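Local coordinates for SusD-like carbohydrate binding protein (Bacteroides vulgatus, PDB 3LEW) that probably binds carbohydrate at the outer membrane as a SusD-family protein, helping to capture glycans as nutrients, at residues F37-N42 / S63-R68; A267-H272 / G280-S285. One frame throughout, in Å; residues are numbered along the deposited sequence.

Contacts 1 and 2 adjoin, their centres about 10 Å apart and on the same side of the chain's centre. The evidence is in the side chains, since each segment of contact 1 meets a different segment of contact 2. The ring of Y40 stacks on that of Y269, with Y40 CD1 3.4 Å from Y269 CE2, while Y65 CB lies 3.8 Å from Y283 CE1. K64 extends the seam, its CE standing 3.4 Å from Y284 OH. In sequence the two contacts follow one another; side chains of 37-42 and 63-68 meet those of 267-272 and 280-285 respectively. The seam belongs to a protein that probably binds carbohydrate.

Contact 1. Residues F37-N42 / S63-R68; sequences FNSYAN and SKYGFR
A type I beta turn from S39 to N42, with an ST turn built into it, presents A41 to Y65, G66 and F67 in the loop that follows strand 59-61. This is a loop-to-loop contact at the surface of a SusD-family fold, between the connection from helix 19-35 to helix 46-54 and the lead into helix 68-71. It buries 220 Å² in all. The evidence for the ST turn is the bond from A41 N to S39 OG, 3.1 Å long and bent to 145° at the hydrogen. S39 OG in turn donates to N38 O at 2.6 Å, meeting a lone pair of that oxygen in the carbonyl plane. N42 ND2 reaches the same oxygen almost straight, at 167°, so two side-chain donors grip the carbonyl just ahead of the turn.

Y65 comes to the turn with its phenol end. Its CG lies anti to the backbone N (chi1 -179°), which carries the ring across to A41, and Y65 CZ packs 3.8 Å from A41 CB. The carbonyl carbon of Y40 sits at the edge of this ring, near its plane. Beside it A41 CB faces G66 CA at 4.3 Å. F67 is the N-cap residue of helix 68-71; F67 CE1 lies 3.3 Å from A41 O, and F286 and Y273 meet its ring edge-to-face. A water links the backbones, 2.8 Å from A41 O and more loosely bound to G66 O, with its protons probably shared among further acceptors; its oxygen lies 3.3 Å above the F67 ring plane, over the ring centre.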
loop_
_atom_site.group_PDB
_atom_site.type_symbol
_atom_site.label_atom_id
_atom_site.label_comp_id
_atom_site.label_asym_id
_atom_site.label_seq_id
_atom_site.Cartn_x
_atom_site.Cartn_y
_atom_site.Cartn_z
ATOM N N PHE A 37 13.058 5.060 -10.324
ATOM C CA PHE A 37 13.901 4.145 -9.570
ATOM C C PHE A 37 14.773 4.869 -8.548
ATOM O O PHE A 37 15.306 5.952 -8.837
ATOM C CB PHE A 37 14.857 3.410 -10.505
ATOM C CG PHE A 37 14.234 2.286 -11.322
ATOM C CD1 PHE A 37 13.859 1.080 -10.730
ATOM C CD2 PHE A 37 14.077 2.412 -12.703
ATOM C CE1 PHE A 37 13.338 0.029 -11.514
ATOM C CE2 PHE A 37 13.573 1.339 -13.448
ATOM C CZ PHE A 37 13.204 0.163 -12.827
ATOM N N ASN A 38 15.010 4.221 -7.397
ATOM C CA ASN A 38 16.250 4.501 -6.627
ATOM C C ASN A 38 17.078 3.196 -6.531
ATOM O O ASN A 38 17.002 2.436 -5.548
ATOM C CB ASN A 38 15.953 5.139 -5.258
ATOM C CG ASN A 38 17.213 5.517 -4.522
ATOM O OD1 ASN A 38 18.285 5.674 -5.147
ATOM N ND2 ASN A 38 17.127 5.650 -3.201
ATOM N N SER A 39 17.829 2.930 -7.601
ATOM C CA SER A 39 18.355 1.586 -7.902
ATOM C C SER A 39 17.211 0.691 -8.294
ATOM O O SER A 39 16.048 0.957 -8.002
ATOM C CB SER A 39 19.172 0.964 -6.754
ATOM O OG SER A 39 18.405 0.240 -5.784
ATOM N N TYR A 40 17.542 -0.429 -8.915
ATOM C CA TYR A 40 16.554 -1.429 -9.227
ATOM C C TYR A 40 15.793 -2.001 -8.029
ATOM O O TYR A 40 14.702 -2.545 -8.214
ATOM C CB TYR A 40 17.170 -2.576 -10.010
ATOM C CG TYR A 40 17.446 -2.262 -11.475
ATOM C CD1 TYR A 40 16.410 -2.068 -12.359
ATOM C CD2 TYR A 40 18.749 -2.175 -11.970
ATOM C CE1 TYR A 40 16.633 -1.772 -13.688
ATOM C CE2 TYR A 40 18.982 -1.894 -13.326
ATOM C CZ TYR A 40 17.911 -1.696 -14.169
ATOM O OH TYR A 40 18.059 -1.424 -15.516
ATOM N N ALA A 41 16.341 -1.865 -6.814
ATOM C CA ALA A 41 15.662 -2.329 -5.592
ATOM C C ALA A 41 14.399 -1.539 -5.273
ATOM O O ALA A 41 13.582 -1.993 -4.500
ATOM C CB ALA A 41 16.650 -2.275 -4.354
ATOM N N ASN A 42 14.276 -0.319 -5.822
ATOM C CA ASN A 42 13.159 0.572 -5.498
ATOM C C ASN A 42 12.463 1.155 -6.724
ATOM O O ASN A 42 12.761 2.293 -7.135
ATOM C CB ASN A 42 13.675 1.727 -4.628
ATOM C CG ASN A 42 14.212 1.209 -3.288
ATOM O OD1 ASN A 42 13.420 0.754 -2.470
ATOM N ND2 ASN A 42 15.535 1.271 -3.078
ATOM N N SER A 63 16.665 -14.717 -0.198
ATOM C CA SER A 63 17.996 -14.147 -0.115
ATOM C C SER A 63 18.368 -13.282 -1.316
ATOM O O SER A 63 19.518 -12.834 -1.419
ATOM C CB SER A 63 19.011 -15.305 -0.094
ATOM O OG SER A 63 19.125 -15.945 -1.365
ATOM N N LYS A 64 17.460 -13.152 -2.276
ATOM C CA LYS A 64 17.806 -12.456 -3.490
ATOM C C LYS A 64 17.851 -10.946 -3.256
ATOM O O LYS A 64 17.459 -10.402 -2.217
ATOM C CB LYS A 64 16.850 -12.793 -4.611
ATOM C CG LYS A 64 16.793 -14.240 -4.994
ATOM C CD LYS A 64 18.045 -14.687 -5.696
ATOM C CE LYS A 64 17.931 -16.146 -6.014
ATOM N NZ LYS A 64 19.154 -16.700 -6.610
ATOM N N TYR A 65 18.386 -10.270 -4.273
ATOM C CA TYR A 65 18.382 -8.814 -4.328
ATOM C C TYR A 65 17.006 -8.231 -4.050
ATOM O O TYR A 65 15.967 -8.766 -4.474
ATOM C CB TYR A 65 18.832 -8.390 -5.714
ATOM C CG TYR A 65 18.910 -6.912 -5.951
ATOM C CD1 TYR A 65 20.007 -6.199 -5.521
ATOM C CD2 TYR A 65 17.927 -6.249 -6.655
ATOM C CE1 TYR A 65 20.115 -4.813 -5.774
ATOM C CE2 TYR A 65 18.042 -4.887 -6.905
ATOM C CZ TYR A 65 19.135 -4.197 -6.487
ATOM O OH TYR A 65 19.236 -2.830 -6.743
ATOM N N GLY A 66 17.029 -7.095 -3.337
ATOM C CA GLY A 66 15.815 -6.334 -3.103
ATOM C C GLY A 66 15.427 -6.075 -1.672
ATOM O O GLY A 66 15.891 -5.058 -1.074
ATOM N N PHE A 67 14.527 -6.905 -1.131
ATOM C CA PHE A 67 13.826 -6.573 0.110
ATOM C C PHE A 67 14.120 -7.431 1.320
ATOM O O PHE A 67 13.393 -7.347 2.327
ATOM C CB PHE A 67 12.331 -6.554 -0.185
ATOM C CG PHE A 67 11.927 -5.365 -1.028
ATOM C CD1 PHE A 67 11.965 -5.430 -2.433
ATOM C CD2 PHE A 67 11.490 -4.204 -0.421
ATOM C CE1 PHE A 67 11.588 -4.301 -3.219
ATOM C CE2 PHE A 67 11.091 -3.128 -1.203
ATOM C CZ PHE A 67 11.142 -3.184 -2.593
ATOM N N ARG A 68 15.218 -8.177 1.275
ATOM C CA ARG A 68 15.561 -9.046 2.433
ATOM C C ARG A 68 15.756 -8.205 3.717
ATOM O O ARG A 68 15.271 -8.598 4.754
ATOM C CB ARG A 68 16.795 -9.913 2.186
ATOM C CG ARG A 68 17.135 -10.849 3.421
ATOM C CD ARG A 68 18.575 -11.417 3.376
ATOM N NE ARG A 68 19.562 -10.320 3.317
ATOM C CZ ARG A 68 20.222 -9.802 4.353
ATOM N NH1 ARG A 68 20.052 -10.284 5.585
ATOM N NH2 ARG A 68 21.085 -8.810 4.156
HETATM O O HOH W 1 14.347 -2.393 -1.838
#

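Contact 2. Residues A267-H272 / G280-S285; sequences ASYQFH and GSYYYS
The backbones of H272 and S281 come together where the 3-10 segment 267-270 runs on into helix 271-274 and the chain then turns back through the irregular residues 280-285, the two CA atoms standing 4.9 Å apart. H272 O takes Y284 N at 2.9 Å, nearly in line with its C=O bond, and a weak second bond from Y283 N. The ring of H272 adds a third link, Y282 N to H272 ND1 at 3.0 Å, with the donor 29° out of the imidazole plane.

H272 and Y282 point the same way and form an offset stack, centroids 3.7 Å apart and planes at 9°. Y282 CG is anti to its own carbonyl carbon (chi1 -78°), laying the phenol over one imidazole face. Q337 joins the far ends by hydrogen bonds, its OE1 to H272 NE2 and its NE2 to Y282 OH; with ND1 accepting, this is consistent with a proton on NE2. Y269 OH and Y283 OH share a 2.7 Å hydrogen bond, in which either may donate. Y269 OH also meets the edge of the Y282 ring. Y283 CD2 packs 3.6 Å from H272 CB.

Beyond the pair, F271 and Q270 rest on I341 of strand 341-345, Q270 OE1 is hydrogen-bonded to R50 NH1 of helix 46-54, and S285 leads directly into strand 286-288.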
loop_
_atom_site.group_PDB
_atom_site.type_symbol
_atom_site.label_atom_id
_atom_site.label_comp_id
_atom_site.label_asym_id
_atom_site.label_seq_id
_atom_site.Cartn_x
_atom_site.Cartn_y
_atom_site.Cartn_z
ATOM N N ALA A 267 7.833 0.676 -13.479
ATOM C CA ALA A 267 7.157 0.157 -12.317
ATOM C C ALA A 267 7.035 -1.370 -12.362
ATOM O O ALA A 267 7.049 -2.008 -11.306
ATOM C CB ALA A 267 5.740 0.803 -12.146
ATOM N N SER A 268 6.931 -1.906 -13.578
ATOM C CA SER A 268 6.784 -3.353 -13.780
ATOM C C SER A 268 7.918 -4.157 -13.121
ATOM O O SER A 268 7.751 -5.344 -12.824
ATOM C CB SER A 268 6.735 -3.690 -15.260
ATOM O OG SER A 268 5.598 -3.133 -15.886
ATOM N N TYR A 269 9.078 -3.544 -12.955
ATOM C CA TYR A 269 10.232 -4.236 -12.406
ATOM C C TYR A 269 9.920 -4.833 -11.032
ATOM O O TYR A 269 10.497 -5.881 -10.646
ATOM C CB TYR A 269 11.461 -3.298 -12.359
ATOM C CG TYR A 269 12.781 -4.009 -12.207
ATOM C CD1 TYR A 269 13.268 -4.353 -10.932
ATOM C CD2 TYR A 269 13.552 -4.324 -13.311
ATOM C CE1 TYR A 269 14.509 -4.993 -10.781
ATOM C CE2 TYR A 269 14.775 -4.976 -13.181
ATOM C CZ TYR A 269 15.250 -5.291 -11.892
ATOM O OH TYR A 269 16.453 -5.919 -11.727
ATOM N N GLN A 270 8.981 -4.247 -10.304
ATOM C CA GLN A 270 8.611 -4.806 -9.012
ATOM C C GLN A 270 7.921 -6.165 -9.051
ATOM O O GLN A 270 7.900 -6.872 -8.043
ATOM C CB GLN A 270 7.847 -3.843 -8.171
ATOM C CG GLN A 270 6.437 -3.529 -8.600
ATOM C CD GLN A 270 5.999 -2.095 -8.043
ATOM O OE1 GLN A 270 5.496 -2.022 -6.929
ATOM N NE2 GLN A 270 6.104 -1.013 -8.861
ATOM N N PHE A 271 7.402 -6.567 -10.211
ATOM C CA PHE A 271 6.972 -7.962 -10.415
ATOM C C PHE A 271 8.127 -8.965 -10.332
ATOM O O PHE A 271 7.898 -10.156 -10.079
ATOM C CB PHE A 271 6.165 -8.099 -11.730
ATOM C CG PHE A 271 4.683 -7.734 -11.583
ATOM C CD1 PHE A 271 4.267 -6.409 -11.625
ATOM C CD2 PHE A 271 3.740 -8.698 -11.360
ATOM C CE1 PHE A 271 2.931 -6.072 -11.469
ATOM C CE2 PHE A 271 2.388 -8.370 -11.216
ATOM C CZ PHE A 271 1.987 -7.043 -11.265
ATOM N N HIS A 272 9.374 -8.537 -10.507
ATOM C CA HIS A 272 10.479 -9.431 -10.233
ATOM C C HIS A 272 10.585 -9.879 -8.766
ATOM O O HIS A 272 11.193 -10.913 -8.471
ATOM C CB HIS A 272 11.808 -8.865 -10.721
ATOM C CG HIS A 272 11.940 -8.808 -12.202
ATOM N ND1 HIS A 272 11.906 -9.937 -13.002
ATOM C CD2 HIS A 272 12.147 -7.759 -13.033
ATOM C CE1 HIS A 272 12.105 -9.576 -14.258
ATOM N NE2 HIS A 272 12.230 -8.260 -14.308
ATOM N N GLY A 280 11.318 -16.880 -15.435
ATOM C CA GLY A 280 11.792 -15.584 -15.934
ATOM C C GLY A 280 11.739 -14.453 -14.921
ATOM O O GLY A 280 12.396 -13.434 -15.128
ATOM N N SER A 281 10.948 -14.580 -13.846
ATOM C CA SER A 281 11.024 -13.604 -12.757
ATOM C C SER A 281 12.418 -13.637 -12.134
ATOM O O SER A 281 12.991 -14.681 -11.965
ATOM C CB SER A 281 9.976 -13.918 -11.681
ATOM O OG SER A 281 10.154 -13.093 -10.550
ATOM N N TYR A 282 13.001 -12.483 -11.872
ATOM C CA TYR A 282 14.413 -12.441 -11.587
ATOM C C TYR A 282 14.694 -12.837 -10.143
ATOM O O TYR A 282 15.757 -13.370 -9.882
ATOM C CB TYR A 282 14.962 -10.996 -11.747
ATOM C CG TYR A 282 15.204 -10.517 -13.172
ATOM C CD1 TYR A 282 15.084 -11.353 -14.284
ATOM C CD2 TYR A 282 15.584 -9.214 -13.386
ATOM C CE1 TYR A 282 15.326 -10.868 -15.568
ATOM C CE2 TYR A 282 15.789 -8.711 -14.655
ATOM C CZ TYR A 282 15.677 -9.527 -15.735
ATOM O OH TYR A 282 15.950 -9.008 -16.972
ATOM N N TYR A 283 13.797 -12.504 -9.207
ATOM C CA TYR A 283 14.102 -12.620 -7.771
ATOM C C TYR A 283 13.096 -13.459 -6.967
ATOM O O TYR A 283 13.464 -14.063 -5.941
ATOM C CB TYR A 283 14.245 -11.224 -7.119
ATOM C CG TYR A 283 15.135 -10.294 -7.899
ATOM C CD1 TYR A 283 16.479 -10.611 -8.106
ATOM C CD2 TYR A 283 14.633 -9.131 -8.481
ATOM C CE1 TYR A 283 17.295 -9.799 -8.850
ATOM C CE2 TYR A 283 15.431 -8.308 -9.210
ATOM C CZ TYR A 283 16.762 -8.637 -9.409
ATOM O OH TYR A 283 17.566 -7.817 -10.186
ATOM N N TYR A 284 11.864 -13.551 -7.462
ATOM C CA TYR A 284 10.824 -14.424 -6.881
ATOM C C TYR A 284 10.892 -14.425 -5.345
ATOM O O TYR A 284 10.917 -15.483 -4.714
ATOM C CB TYR A 284 10.930 -15.859 -7.447
ATOM C CG TYR A 284 12.313 -16.343 -7.710
ATOM C CD1 TYR A 284 12.948 -16.070 -8.909
ATOM C CD2 TYR A 284 13.011 -17.097 -6.752
ATOM C CE1 TYR A 284 14.255 -16.496 -9.161
ATOM C CE2 TYR A 284 14.311 -17.519 -6.995
ATOM C CZ TYR A 284 14.918 -17.233 -8.192
ATOM O OH TYR A 284 16.205 -17.714 -8.466
ATOM N N SER A 285 10.909 -13.241 -4.752
ATOM C CA SER A 285 11.387 -13.107 -3.361
ATOM C C SER A 285 10.293 -12.933 -2.308
ATOM O O SER A 285 10.529 -13.256 -1.139
ATOM C CB SER A 285 12.363 -11.944 -3.260
ATOM O OG SER A 285 11.767 -10.737 -3.747
#